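Local coordinates for periplasmic beta-glucosidase (Pseudomonas aeruginosa, PDB 6R5T), which probably hydrolyses terminal, non-reducing beta-D-glucosyl residues with release of beta-D-glucose, as a periplasmic glycoside hydrolase of family 3, captured here as an inactive variant with lactose bound, at residues Q406-Y411 against G545-A550; R24-G29 against N288-S293; P207-V212 against Q244-K249; F610-S615 against G719-Q724; R465-A470 against K507-P512. The protein carries 1 engineered substitution. One frame throughout, in Å; residues are numbered along the deposited sequence.

Contact 1 of 5, residues Q406-Y411 against G545-A550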
# COMPACT_ATOMS: atom_id res chain seq x y z
N GLN A 406 -20.82 8.82 32.66
CA GLN A 406 -19.83 9.19 33.68
C GLN A 406 -18.72 10.04 33.06
O GLN A 406 -17.88 10.50 33.82
CB GLN A 406 -19.27 7.94 34.36
CG GLN A 406 -20.30 7.26 35.24
CD GLN A 406 -19.78 6.03 35.94
OE1 GLN A 406 -19.01 5.22 35.40
NE2 GLN A 406 -20.14 5.93 37.21
N ALA A 407 -18.71 10.16 31.73
CA ALA A 407 -17.59 10.86 31.04
C ALA A 407 -17.77 12.39 31.06
O ALA A 407 -18.91 12.90 31.01
CB ALA A 407 -17.45 10.33 29.64
N VAL A 408 -16.64 13.09 31.06
CA VAL A 408 -16.62 14.57 31.02
C VAL A 408 -16.44 15.02 29.57
O VAL A 408 -15.34 14.78 29.01
CB VAL A 408 -15.53 15.12 31.93
CG1 VAL A 408 -15.56 16.65 31.92
CG2 VAL A 408 -15.60 14.57 33.34
N THR A 409 -17.44 15.64 28.99
CA THR A 409 -17.33 16.22 27.64
C THR A 409 -16.39 17.44 27.60
O THR A 409 -16.04 18.01 28.63
CB THR A 409 -18.69 16.61 27.07
OG1 THR A 409 -19.14 17.74 27.84
CG2 THR A 409 -19.70 15.48 27.12
N VAL A 410 -15.98 17.81 26.40
CA VAL A 410 -15.17 19.04 26.25
C VAL A 410 -15.99 20.22 26.78
O VAL A 410 -15.45 20.98 27.58
CB VAL A 410 -14.72 19.27 24.82
CG1 VAL A 410 -14.07 20.64 24.68
CG2 VAL A 410 -13.80 18.15 24.39
N TYR A 411 -17.26 20.31 26.40
CA TYR A 411 -18.12 21.40 26.93
C TYR A 411 -18.09 21.41 28.46
O TYR A 411 -17.89 22.44 29.11
CB TYR A 411 -19.53 21.28 26.38
CG TYR A 411 -20.39 22.40 26.91
CD1 TYR A 411 -21.03 22.27 28.13
CD2 TYR A 411 -20.49 23.58 26.22
CE1 TYR A 411 -21.81 23.30 28.63
CE2 TYR A 411 -21.27 24.62 26.70
CZ TYR A 411 -21.88 24.48 27.93
OH TYR A 411 -22.64 25.50 28.42
N GLY A 545 -11.61 13.08 29.81
CA GLY A 545 -11.04 13.80 28.68
C GLY A 545 -11.32 15.29 28.72
O GLY A 545 -10.43 16.10 28.51
N GLY A 546 -12.56 15.67 28.94
CA GLY A 546 -12.93 17.10 28.86
C GLY A 546 -12.22 17.89 29.93
O GLY A 546 -11.88 19.05 29.67
N ASN A 547 -11.99 17.33 31.10
CA ASN A 547 -11.26 18.07 32.17
C ASN A 547 -9.78 18.20 31.82
O ASN A 547 -9.20 19.29 31.96
CB ASN A 547 -11.41 17.40 33.52
CG ASN A 547 -12.73 17.70 34.21
OD1 ASN A 547 -13.27 18.80 34.06
ND2 ASN A 547 -13.22 16.71 34.99
N ALA A 548 -9.17 17.16 31.25
CA ALA A 548 -7.75 17.22 30.85
C ALA A 548 -7.59 18.24 29.70
O ALA A 548 -6.60 18.99 29.66
CB ALA A 548 -7.25 15.85 30.50
N ILE A 549 -8.55 18.26 28.77
CA ILE A 549 -8.51 19.20 27.63
C ILE A 549 -8.64 20.64 28.15
O ILE A 549 -7.83 21.49 27.78
CB ILE A 549 -9.56 18.82 26.59
CG1 ILE A 549 -9.23 17.47 25.95
CG2 ILE A 549 -9.70 19.91 25.56
CD1 ILE A 549 -10.33 16.90 25.17
N ALA A 550 -9.59 20.92 29.05
CA ALA A 550 -9.68 22.25 29.65
C ALA A 550 -8.40 22.60 30.41
O ALA A 550 -8.00 23.76 30.32
CB ALA A 550 -10.91 22.34 30.51
O HOH W 1 -12.57 20.78 27.65
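V408 lays its two methyls against the amide of N547, the side chains crossing at about a right angle. CG2 comes to 3.6 Å from N547 ND2, while CG1, anti to the backbone N (chi1 -178°), sits 3.8 Å from N547 CG. A branched apolar residue suits this place because each methyl can touch a different part of the flat amide. The polar ends of that amide are used beyond the two segments: OD1 accepts from N416 and ND2 donates to E544, which leaves the carboxamide holding its position while the valine packs on it. Both segments belong to the C-terminal domain of the family 3 fold, where they bring the starts of helices 410-418 and 545-553 together; T409 is the N-cap of the first, its OG1 accepting from the backbone N of Q412. Close approach is possible because G546 has no side chain. Its CA lies 3.2 Å from T409 O in a CA-H...O contact, and its N donates to V408 O at 2.9 Å, from above the carbonyl plane and bent (N-H...O 138°). Further along helix 545-553, I549 CD1 meets V410 CG2 at 3.8 Å, and M518 and V516 of strand 513-518 continue this apolar patch. A water donates to both V410 O (2.9 Å) and G546 O (2.7 Å), tying the two first turns together.

Contact 2 of 5, residues R24-G29 against N288-S293; sequences RLVSVG and NDDLYS
R24 grips D290 side-on with two nitrogens, one to each carboxylate oxygen. NE donates to OD1 of D290 at 2.8 Å, nearly straight (165°) and close to the guanidinium plane, whereas NH2 reaches OD2 of D290 at 3.0 Å along a more bent path. The two planes are 65° apart, so both oxygens are met from above the carboxylate plane and the pair is a twisted bidentate salt bridge. Arginine has the length for this: its chain is extended from CG to NE, with CG anti to the backbone N (chi1 -173°), and its CD passes 3.6 Å from S293 OG. The methyl CG1 of V26 packs beside the carboxylate, 3.6 Å from D290 OD1.

The second set of bonds centres on N288. Its backbone N donates to L25 O at 2.8 Å with little bend, and its OD1 receives S27 N at 3.2 Å; S27 OG is also near that oxygen, in a weak and unsettled bond. Asparagine fits here by offering a side-chain carbonyl to the neighbouring backbone, and it tolerates the positive phi of this position better than most residues.

Further out, R24 NH1 forms a salt bridge with D40, and H32 donates to D290 OD2. D289 OD1 closes an Asx turn on L291 N, shaping the start of helix 291-301. These bonds tie strand 24-26 and S27 to the loop that follows strand 286-287, next to the L25-N286 backbone pairing where the eight-stranded TIM-type barrel closes. The two acids, D290 and D40, probably balance the charge of the buried R24.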
# COMPACT_ATOMS: atom_id res chain seq x y z
N ARG A 24 -12.39 -24.64 25.25
CA ARG A 24 -13.57 -23.91 24.75
C ARG A 24 -13.70 -22.59 25.47
O ARG A 24 -13.84 -22.57 26.71
CB ARG A 24 -14.81 -24.76 24.98
CG ARG A 24 -16.04 -24.18 24.34
CD ARG A 24 -17.16 -25.18 24.41
NE ARG A 24 -18.40 -24.64 23.91
CZ ARG A 24 -19.60 -24.83 24.45
NH1 ARG A 24 -19.71 -25.54 25.55
NH2 ARG A 24 -20.68 -24.29 23.90
N LEU A 25 -13.62 -21.48 24.70
CA LEU A 25 -13.76 -20.11 25.21
C LEU A 25 -15.02 -19.52 24.59
O LEU A 25 -15.09 -19.44 23.37
CB LEU A 25 -12.52 -19.34 24.80
CG LEU A 25 -12.57 -17.83 24.97
CD1 LEU A 25 -12.74 -17.47 26.42
CD2 LEU A 25 -11.27 -17.21 24.42
N VAL A 26 -15.98 -19.13 25.42
CA VAL A 26 -17.30 -18.70 24.90
C VAL A 26 -17.78 -17.46 25.64
O VAL A 26 -17.33 -17.18 26.74
CB VAL A 26 -18.34 -19.82 25.01
CG1 VAL A 26 -18.07 -20.92 24.02
CG2 VAL A 26 -18.40 -20.37 26.41
N SER A 27 -18.74 -16.78 25.02
CA SER A 27 -19.43 -15.62 25.62
C SER A 27 -20.93 -15.92 25.62
O SER A 27 -21.40 -16.59 24.70
CB SER A 27 -19.18 -14.35 24.85
OG SER A 27 -19.55 -14.51 23.49
N VAL A 28 -21.65 -15.31 26.54
CA VAL A 28 -23.13 -15.34 26.52
C VAL A 28 -23.59 -14.54 25.30
O VAL A 28 -23.10 -13.42 25.09
CB VAL A 28 -23.74 -14.78 27.80
CG1 VAL A 28 -25.25 -14.78 27.72
CG2 VAL A 28 -23.28 -15.56 28.99
N GLY A 29 -24.46 -15.12 24.52
CA GLY A 29 -24.95 -14.48 23.29
C GLY A 29 -26.03 -15.30 22.64
O GLY A 29 -26.39 -16.36 23.15
N ASN A 288 -15.38 -19.03 20.57
CA ASN A 288 -16.81 -18.91 20.23
C ASN A 288 -17.34 -19.92 19.20
O ASN A 288 -18.49 -20.27 19.36
CB ASN A 288 -17.16 -17.46 19.90
CG ASN A 288 -18.39 -17.04 20.68
OD1 ASN A 288 -18.54 -17.24 21.91
ND2 ASN A 288 -19.35 -16.56 19.91
N ASP A 289 -16.61 -20.38 18.17
CA ASP A 289 -17.28 -21.13 17.07
C ASP A 289 -17.52 -22.61 17.42
O ASP A 289 -18.27 -23.27 16.68
CB ASP A 289 -16.60 -20.93 15.71
CG ASP A 289 -15.17 -21.37 15.67
OD1 ASP A 289 -14.86 -22.39 16.29
OD2 ASP A 289 -14.38 -20.70 14.92
N ASP A 290 -16.95 -23.08 18.53
CA ASP A 290 -17.13 -24.46 19.05
C ASP A 290 -16.64 -25.54 18.10
O ASP A 290 -16.97 -26.69 18.32
CB ASP A 290 -18.59 -24.69 19.44
CG ASP A 290 -18.97 -23.97 20.71
OD1 ASP A 290 -18.08 -23.48 21.42
OD2 ASP A 290 -20.17 -23.89 20.96
N LEU A 291 -15.79 -25.21 17.14
CA LEU A 291 -15.31 -26.25 16.21
C LEU A 291 -14.47 -27.27 16.97
O LEU A 291 -14.56 -28.45 16.63
CB LEU A 291 -14.50 -25.62 15.07
CG LEU A 291 -15.31 -25.40 13.80
CD1 LEU A 291 -16.48 -24.50 14.05
CD2 LEU A 291 -14.45 -24.83 12.68
N TYR A 292 -13.69 -26.86 17.96
CA TYR A 292 -12.81 -27.82 18.67
C TYR A 292 -13.68 -28.89 19.37
O TYR A 292 -13.38 -30.09 19.25
CB TYR A 292 -11.89 -27.16 19.68
CG TYR A 292 -10.61 -26.57 19.12
CD1 TYR A 292 -10.50 -26.20 17.79
CD2 TYR A 292 -9.55 -26.31 19.95
CE1 TYR A 292 -9.32 -25.68 17.29
CE2 TYR A 292 -8.36 -25.78 19.48
CZ TYR A 292 -8.24 -25.50 18.14
OH TYR A 292 -7.09 -24.96 17.64
N SER A 293 -14.69 -28.46 20.11
CA SER A 293 -15.57 -29.42 20.81
C SER A 293 -16.32 -30.30 19.82
O SER A 293 -16.59 -31.46 20.13
CB SER A 293 -16.51 -28.68 21.69
OG SER A 293 -15.81 -28.09 22.78

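Contact 3 of 5, residues P207-V212 against Q244-K249; sequences PYKAAV and QQWGFK
The indole of W246 carries the aliphatic chain of K209 over one face. K209 CB stands 3.7 Å from the centroid of the W246 six-membered ring, only 8° off the ring normal, a CH-pi contact, and K209 CD follows at 3.6 Å from W246 NE1 over the pyrrole part. The lysine chain thus runs across the ring system from its benzene half to its pyrrole half, because CG is anti to the backbone N (chi1 -174°) and the chain stays straight until it bends at chi4. Y208 CB comes in obliquely, 4.0 Å from W246 CZ3, and V212 CG2 more loosely. F248 is approached obliquely as well: V212 CG1 lies 4.0 Å from F248 CD1, the two side chains crossing at about a right angle.

The segments belong to the TIM-barrel-clan N-terminal domain, where the contact packs helix 206-213 against the end of helix 235-245 and the turn that leads to strand 251-253. G247 has a positive phi, favourable for glycine, and this reversal allows W246 and F248 to address the same helix at successive places, with V212 lying against both. Around F248 and V212, L242 of helix 235-245 supplies further apolar surface.

Lysine suits its place because its methylenes cover the indole face, while NZ extends past the ring to a salt bridge with D213. A water accepts from K209 NZ at 3.2 Å and donates to W246 O at 2.8 Å. K209 NZ is 5.4 Å from the centroid of the W246 five-membered ring, at most a weak cation-pi attraction.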
# COMPACT_ATOMS: atom_id res chain seq x y z
N PRO A 207 7.45 -6.18 18.73
CA PRO A 207 6.54 -5.91 19.85
C PRO A 207 5.90 -7.16 20.47
O PRO A 207 5.72 -7.20 21.69
CB PRO A 207 5.47 -5.00 19.25
CG PRO A 207 6.23 -4.36 18.09
CD PRO A 207 7.09 -5.46 17.50
N TYR A 208 5.64 -8.16 19.65
CA TYR A 208 5.06 -9.41 20.19
C TYR A 208 6.12 -10.14 21.00
O TYR A 208 5.81 -10.62 22.09
CB TYR A 208 4.50 -10.32 19.10
CG TYR A 208 3.58 -9.65 18.13
CD1 TYR A 208 2.28 -9.31 18.42
CD2 TYR A 208 4.03 -9.42 16.86
CE1 TYR A 208 1.48 -8.64 17.51
CE2 TYR A 208 3.24 -8.79 15.91
CZ TYR A 208 1.96 -8.39 16.23
OH TYR A 208 1.17 -7.79 15.27
N LYS A 209 7.36 -10.17 20.50
CA LYS A 209 8.46 -10.78 21.25
C LYS A 209 8.68 -10.03 22.57
O LYS A 209 9.00 -10.68 23.59
CB LYS A 209 9.73 -10.83 20.41
CG LYS A 209 10.85 -11.58 21.09
CD LYS A 209 12.03 -11.75 20.19
CE LYS A 209 13.00 -12.75 20.78
NZ LYS A 209 13.57 -12.26 22.05
N ALA A 210 8.59 -8.70 22.59
CA ALA A 210 8.76 -7.92 23.83
C ALA A 210 7.70 -8.35 24.85
O ALA A 210 8.02 -8.42 26.08
CB ALA A 210 8.58 -6.45 23.53
N ALA A 211 6.47 -8.59 24.40
CA ALA A 211 5.40 -9.02 25.32
C ALA A 211 5.76 -10.42 25.88
O ALA A 211 5.61 -10.64 27.08
CB ALA A 211 4.07 -9.02 24.62
N VAL A 212 6.16 -11.33 25.01
CA VAL A 212 6.55 -12.72 25.42
C VAL A 212 7.70 -12.62 26.43
O VAL A 212 7.64 -13.25 27.55
CB VAL A 212 6.94 -13.56 24.21
CG1 VAL A 212 7.59 -14.87 24.63
CG2 VAL A 212 5.75 -13.84 23.33
N GLN A 244 9.32 -22.56 19.41
CA GLN A 244 10.69 -23.09 19.28
C GLN A 244 11.72 -21.95 19.33
O GLN A 244 12.69 -22.07 20.10
CB GLN A 244 10.74 -24.02 18.08
CG GLN A 244 9.79 -25.22 18.26
CD GLN A 244 9.59 -26.10 17.05
OE1 GLN A 244 9.90 -25.74 15.92
NE2 GLN A 244 9.03 -27.28 17.28
N GLN A 245 11.52 -20.86 18.60
CA GLN A 245 12.54 -19.80 18.55
C GLN A 245 12.42 -18.86 19.75
O GLN A 245 13.42 -18.54 20.37
CB GLN A 245 12.41 -18.98 17.29
CG GLN A 245 13.70 -18.88 16.52
CD GLN A 245 13.59 -19.77 15.31
OE1 GLN A 245 12.60 -19.70 14.56
NE2 GLN A 245 14.61 -20.60 15.09
N TRP A 246 11.21 -18.43 20.10
CA TRP A 246 11.04 -17.41 21.14
C TRP A 246 10.85 -18.02 22.51
O TRP A 246 10.91 -17.26 23.50
CB TRP A 246 9.84 -16.51 20.81
CG TRP A 246 10.06 -15.60 19.66
CD1 TRP A 246 11.18 -15.40 18.90
CD2 TRP A 246 9.09 -14.66 19.16
NE1 TRP A 246 10.97 -14.42 17.97
CE2 TRP A 246 9.68 -13.96 18.09
CE3 TRP A 246 7.76 -14.38 19.51
CZ2 TRP A 246 8.98 -12.98 17.37
CZ3 TRP A 246 7.08 -13.41 18.81
CH2 TRP A 246 7.69 -12.69 17.77
N GLY A 247 10.53 -19.31 22.59
CA GLY A 247 10.45 -19.97 23.90
C GLY A 247 9.17 -19.65 24.64
O GLY A 247 9.14 -19.79 25.86
N PHE A 248 8.09 -19.23 23.95
CA PHE A 248 6.84 -18.90 24.65
C PHE A 248 6.27 -20.16 25.29
O PHE A 248 6.19 -21.18 24.57
CB PHE A 248 5.83 -18.34 23.67
CG PHE A 248 4.48 -18.02 24.25
CD1 PHE A 248 4.34 -17.10 25.29
CD2 PHE A 248 3.34 -18.62 23.73
CE1 PHE A 248 3.08 -16.82 25.78
CE2 PHE A 248 2.08 -18.32 24.23
CZ PHE A 248 1.96 -17.38 25.21
N LYS A 249 5.93 -20.08 26.59
CA LYS A 249 5.43 -21.26 27.36
C LYS A 249 3.96 -21.13 27.72
O LYS A 249 3.46 -21.96 28.50
CB LYS A 249 6.22 -21.40 28.66
CG LYS A 249 7.72 -21.48 28.46
CD LYS A 249 8.12 -22.69 27.69
CE LYS A 249 8.95 -23.65 28.53
NZ LYS A 249 8.97 -25.01 27.94
O HOH W 2 12.10 -14.72 23.44

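Contact 4 of 5, residues F610-S615 against G719-Q724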
# COMPACT_ATOMS: atom_id res chain seq x y z
N PHE A 610 6.60 12.24 12.66
CA PHE A 610 6.79 11.45 13.89
C PHE A 610 7.58 12.25 14.91
O PHE A 610 8.59 12.90 14.56
CB PHE A 610 7.57 10.19 13.53
CG PHE A 610 7.79 9.28 14.70
CD1 PHE A 610 6.83 8.36 15.11
CD2 PHE A 610 8.99 9.32 15.39
CE1 PHE A 610 7.10 7.48 16.16
CE2 PHE A 610 9.26 8.44 16.43
CZ PHE A 610 8.31 7.55 16.82
N GLY A 611 7.09 12.28 16.13
CA GLY A 611 7.75 12.98 17.24
C GLY A 611 7.40 14.46 17.31
O GLY A 611 7.94 15.13 18.22
N TYR A 612 6.49 14.96 16.47
CA TYR A 612 6.12 16.39 16.44
C TYR A 612 5.17 16.72 17.59
O TYR A 612 4.20 15.98 17.87
CB TYR A 612 5.47 16.76 15.12
CG TYR A 612 5.08 18.19 14.98
CD1 TYR A 612 5.99 19.18 14.75
CD2 TYR A 612 3.76 18.53 15.13
CE1 TYR A 612 5.58 20.50 14.62
CE2 TYR A 612 3.32 19.84 15.03
CZ TYR A 612 4.22 20.81 14.75
OH TYR A 612 3.72 22.09 14.67
N GLY A 613 5.40 17.88 18.18
CA GLY A 613 4.38 18.46 19.08
C GLY A 613 4.92 19.69 19.75
O GLY A 613 6.15 19.71 20.06
N LEU A 614 4.07 20.69 19.86
CA LEU A 614 4.52 22.02 20.34
C LEU A 614 4.25 22.14 21.84
O LEU A 614 3.74 21.25 22.50
CB LEU A 614 3.75 23.10 19.57
CG LEU A 614 3.88 23.07 18.05
CD1 LEU A 614 3.04 24.18 17.46
CD2 LEU A 614 5.32 23.20 17.63
N SER A 615 4.63 23.30 22.36
CA SER A 615 4.56 23.65 23.79
C SER A 615 4.16 25.12 23.90
O SER A 615 4.41 25.86 22.97
CB SER A 615 5.91 23.41 24.45
OG SER A 615 5.98 23.77 25.83
N GLY A 719 17.08 15.30 18.52
CA GLY A 719 16.23 16.49 18.37
C GLY A 719 14.89 16.29 19.07
O GLY A 719 14.66 15.27 19.73
N LEU A 720 14.05 17.31 18.95
CA LEU A 720 12.71 17.29 19.58
C LEU A 720 11.61 16.81 18.63
O LEU A 720 10.44 16.76 19.05
CB LEU A 720 12.43 18.70 20.11
CG LEU A 720 13.47 19.23 21.08
CD1 LEU A 720 13.03 20.58 21.61
CD2 LEU A 720 13.72 18.29 22.26
N ASP A 721 11.97 16.41 17.42
CA ASP A 721 11.10 15.59 16.55
C ASP A 721 12.00 14.93 15.51
O ASP A 721 13.18 15.24 15.41
CB ASP A 721 9.90 16.37 15.99
CG ASP A 721 10.22 17.51 15.08
OD1 ASP A 721 10.99 17.29 14.16
OD2 ASP A 721 9.70 18.61 15.31
N SER A 722 11.45 14.06 14.69
CA SER A 722 12.21 13.30 13.69
C SER A 722 12.68 14.18 12.53
O SER A 722 13.60 13.73 11.79
CB SER A 722 11.43 12.12 13.23
OG SER A 722 10.30 12.49 12.46
N ALA A 723 12.09 15.35 12.33
CA ALA A 723 12.47 16.27 11.24
C ALA A 723 13.48 17.34 11.66
O ALA A 723 14.02 17.99 10.74
CB ALA A 723 11.24 16.95 10.72
N GLN A 724 13.62 17.63 12.94
CA GLN A 724 14.42 18.78 13.46
C GLN A 724 15.56 18.21 14.29
O GLN A 724 15.54 18.28 15.51
CB GLN A 724 13.57 19.75 14.26
CG GLN A 724 12.44 20.34 13.43
CD GLN A 724 11.76 21.46 14.16
OE1 GLN A 724 12.18 22.62 14.07
NE2 GLN A 724 10.73 21.13 14.94
O HOH W 3 7.99 19.15 17.54
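F610 O is gripped twice by S722: the hydroxyl OG donates to it at 2.7 Å and the backbone N at 3.1 Å. The contact joins the loop that precedes strand 619-626 to the turn between strands 712-719 and 725-732, a loop-to-loop contact between the family 3 C-terminal and fibronectin type III-like regions. The N-H arrives in the carbonyl plane and fairly straight (159°), while OG is tilted 20° from that plane. Serine can do this because its OG, at chi1 69°, lies between its own backbone N and carbonyl carbon, turned to the same acceptor as its N-H.

Beside it, D721 CB packs on the chain at G611, 3.2 Å from G611 O. G611 has a positive phi and, with no side chain, lets D721 come close. The aspartate's carboxylate turns back on its own segment: OD1 takes A723 N with its anti lone pair, an Asx turn, and OD2 receives Q724 NE2 at 2.7 Å. Across the contact, D721 OD2 lies at the edge of the Y612 ring, near its plane, and the two side chains run side by side. Y612 OH has its partner in L366 O, and the F610 ring stacks on Y578. A water bridges the loops, accepting from G613 N at 3.0 Å and donating to D721 OD2 at 2.9 Å.

Contact 5 of 5, residues R465-A470 against K507-P512; sequences RTARDA and KATGKP
Two turns meet here at the end of the C-terminal domain's mixed sheet where strands 472-478 and 513-518 begin. Strand 472-478, helix 497-508 and the parallel strand 513-518 form a beta-alpha-beta crossover, with helix 456-468 leading into its first strand, and K511 reaches across from one turn to the other. Its chain bends at chi2 (-67°) and then runs extended past the end of helix 456-468, where K511 CE lies 3.5 Å from A467 O. At its tip, K511 NZ donates to A470 O at 2.8 Å, almost in line with the carbonyl (C=O...N 168°). Lysine suits the place because a positive group would be welcome beside carbonyls at a helix C-terminus, and its methylenes can lie against V473. T509 CG2 lies 4.3 Å from A467 CB, a loose touch between small groups. G510, with positive phi, is the first residue to leave helical geometry and turns the chain so that K511 faces the first segment. An ST turn steadies that bend: T509 OG1, which also bonds with L506 O, accepts from K511 N at 3.2 Å, nearly straight at 168°.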
# COMPACT_ATOMS: atom_id res chain seq x y z
N ARG A 465 -24.41 32.51 14.37
CA ARG A 465 -24.92 33.46 15.39
C ARG A 465 -24.17 33.34 16.70
O ARG A 465 -23.93 34.34 17.34
CB ARG A 465 -26.40 33.20 15.72
CG ARG A 465 -27.32 33.58 14.60
CD ARG A 465 -28.77 33.51 15.02
NE ARG A 465 -29.23 32.17 15.31
CZ ARG A 465 -29.53 31.71 16.51
NH1 ARG A 465 -29.38 32.48 17.58
NH2 ARG A 465 -29.97 30.48 16.67
N THR A 466 -23.89 32.10 17.14
CA THR A 466 -23.20 31.86 18.40
C THR A 466 -21.79 32.43 18.30
O THR A 466 -21.37 33.13 19.21
CB THR A 466 -23.24 30.34 18.67
OG1 THR A 466 -24.62 29.99 18.65
CG2 THR A 466 -22.58 29.97 19.96
N ALA A 467 -21.09 32.18 17.18
CA ALA A 467 -19.69 32.66 17.03
C ALA A 467 -19.66 34.20 17.03
O ALA A 467 -18.81 34.82 17.72
CB ALA A 467 -19.10 32.09 15.78
N ARG A 468 -20.63 34.80 16.37
CA ARG A 468 -20.70 36.28 16.25
C ARG A 468 -20.93 36.90 17.63
O ARG A 468 -20.52 38.04 17.86
CB ARG A 468 -21.82 36.64 15.29
CG ARG A 468 -21.53 36.43 13.82
CD ARG A 468 -22.81 36.65 13.06
NE ARG A 468 -22.77 36.02 11.76
CZ ARG A 468 -23.77 35.45 11.17
NH1 ARG A 468 -24.95 35.39 11.78
NH2 ARG A 468 -23.61 34.96 9.95
N ASP A 469 -21.51 36.18 18.56
CA ASP A 469 -21.81 36.69 19.91
C ASP A 469 -20.66 36.41 20.87
O ASP A 469 -20.82 36.66 22.06
CB ASP A 469 -23.11 36.07 20.41
CG ASP A 469 -23.78 36.92 21.47
OD1 ASP A 469 -23.80 38.17 21.29
OD2 ASP A 469 -24.27 36.33 22.46
N ALA A 470 -19.54 35.86 20.39
CA ALA A 470 -18.46 35.40 21.29
C ALA A 470 -17.17 36.18 21.02
O ALA A 470 -17.09 36.80 19.97
CB ALA A 470 -18.24 33.92 21.12
N LYS A 507 -14.39 30.29 10.24
CA LYS A 507 -13.18 31.08 9.93
C LYS A 507 -13.61 32.43 9.37
O LYS A 507 -12.97 33.46 9.74
CB LYS A 507 -12.35 30.30 8.91
CG LYS A 507 -11.12 31.01 8.35
CD LYS A 507 -10.10 31.35 9.38
CE LYS A 507 -8.90 32.08 8.78
NZ LYS A 507 -7.87 32.30 9.81
N ALA A 508 -14.64 32.42 8.54
CA ALA A 508 -15.09 33.64 7.80
C ALA A 508 -15.69 34.68 8.77
O ALA A 508 -15.80 35.87 8.40
CB ALA A 508 -16.05 33.22 6.72
N THR A 509 -15.94 34.33 10.02
CA THR A 509 -16.43 35.31 11.04
C THR A 509 -15.33 36.23 11.54
O THR A 509 -15.64 37.24 12.21
CB THR A 509 -17.05 34.65 12.27
OG1 THR A 509 -16.05 33.95 13.05
CG2 THR A 509 -18.21 33.77 11.88
N GLY A 510 -14.07 35.82 11.37
CA GLY A 510 -12.91 36.54 11.90
C GLY A 510 -12.66 36.30 13.37
O GLY A 510 -11.73 36.88 13.86
N LYS A 511 -13.46 35.50 14.09
CA LYS A 511 -13.22 35.21 15.50
C LYS A 511 -11.99 34.30 15.57
O LYS A 511 -11.83 33.45 14.69
CB LYS A 511 -14.44 34.55 16.13
CG LYS A 511 -15.66 35.45 16.14
CD LYS A 511 -15.51 36.60 17.01
CE LYS A 511 -16.73 37.52 16.89
NZ LYS A 511 -16.54 38.61 17.85
N PRO A 512 -11.12 34.45 16.59
CA PRO A 512 -10.03 33.50 16.81
C PRO A 512 -10.60 32.08 16.86
O PRO A 512 -11.64 31.89 17.48
CB PRO A 512 -9.43 33.92 18.15
CG PRO A 512 -9.76 35.39 18.25
CD PRO A 512 -11.11 35.54 17.59

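In the fold
Along the chain, contact 2 spans the N-terminal TIM-barrel-clan domain and encloses contact 3; contact 1 then encloses contact 5 in the C-terminal domain, and contact 4 comes last. Contacts 2 and 3 sit on the one barrel, their centres about 26 Å apart: contact 2 ties its first strand to the loop after its last, contact 3 packs helices outside it. Contacts 1 and 5 both flank the mixed sheet that includes strand 513-518, with centres about 23 Å apart. Contact 4, its centre about 26 Å from that of contact 1, joins the loop before strand 619-626 to the fibronectin type III-like region. Thus two contacts lie in each of the larger domains and one at a junction.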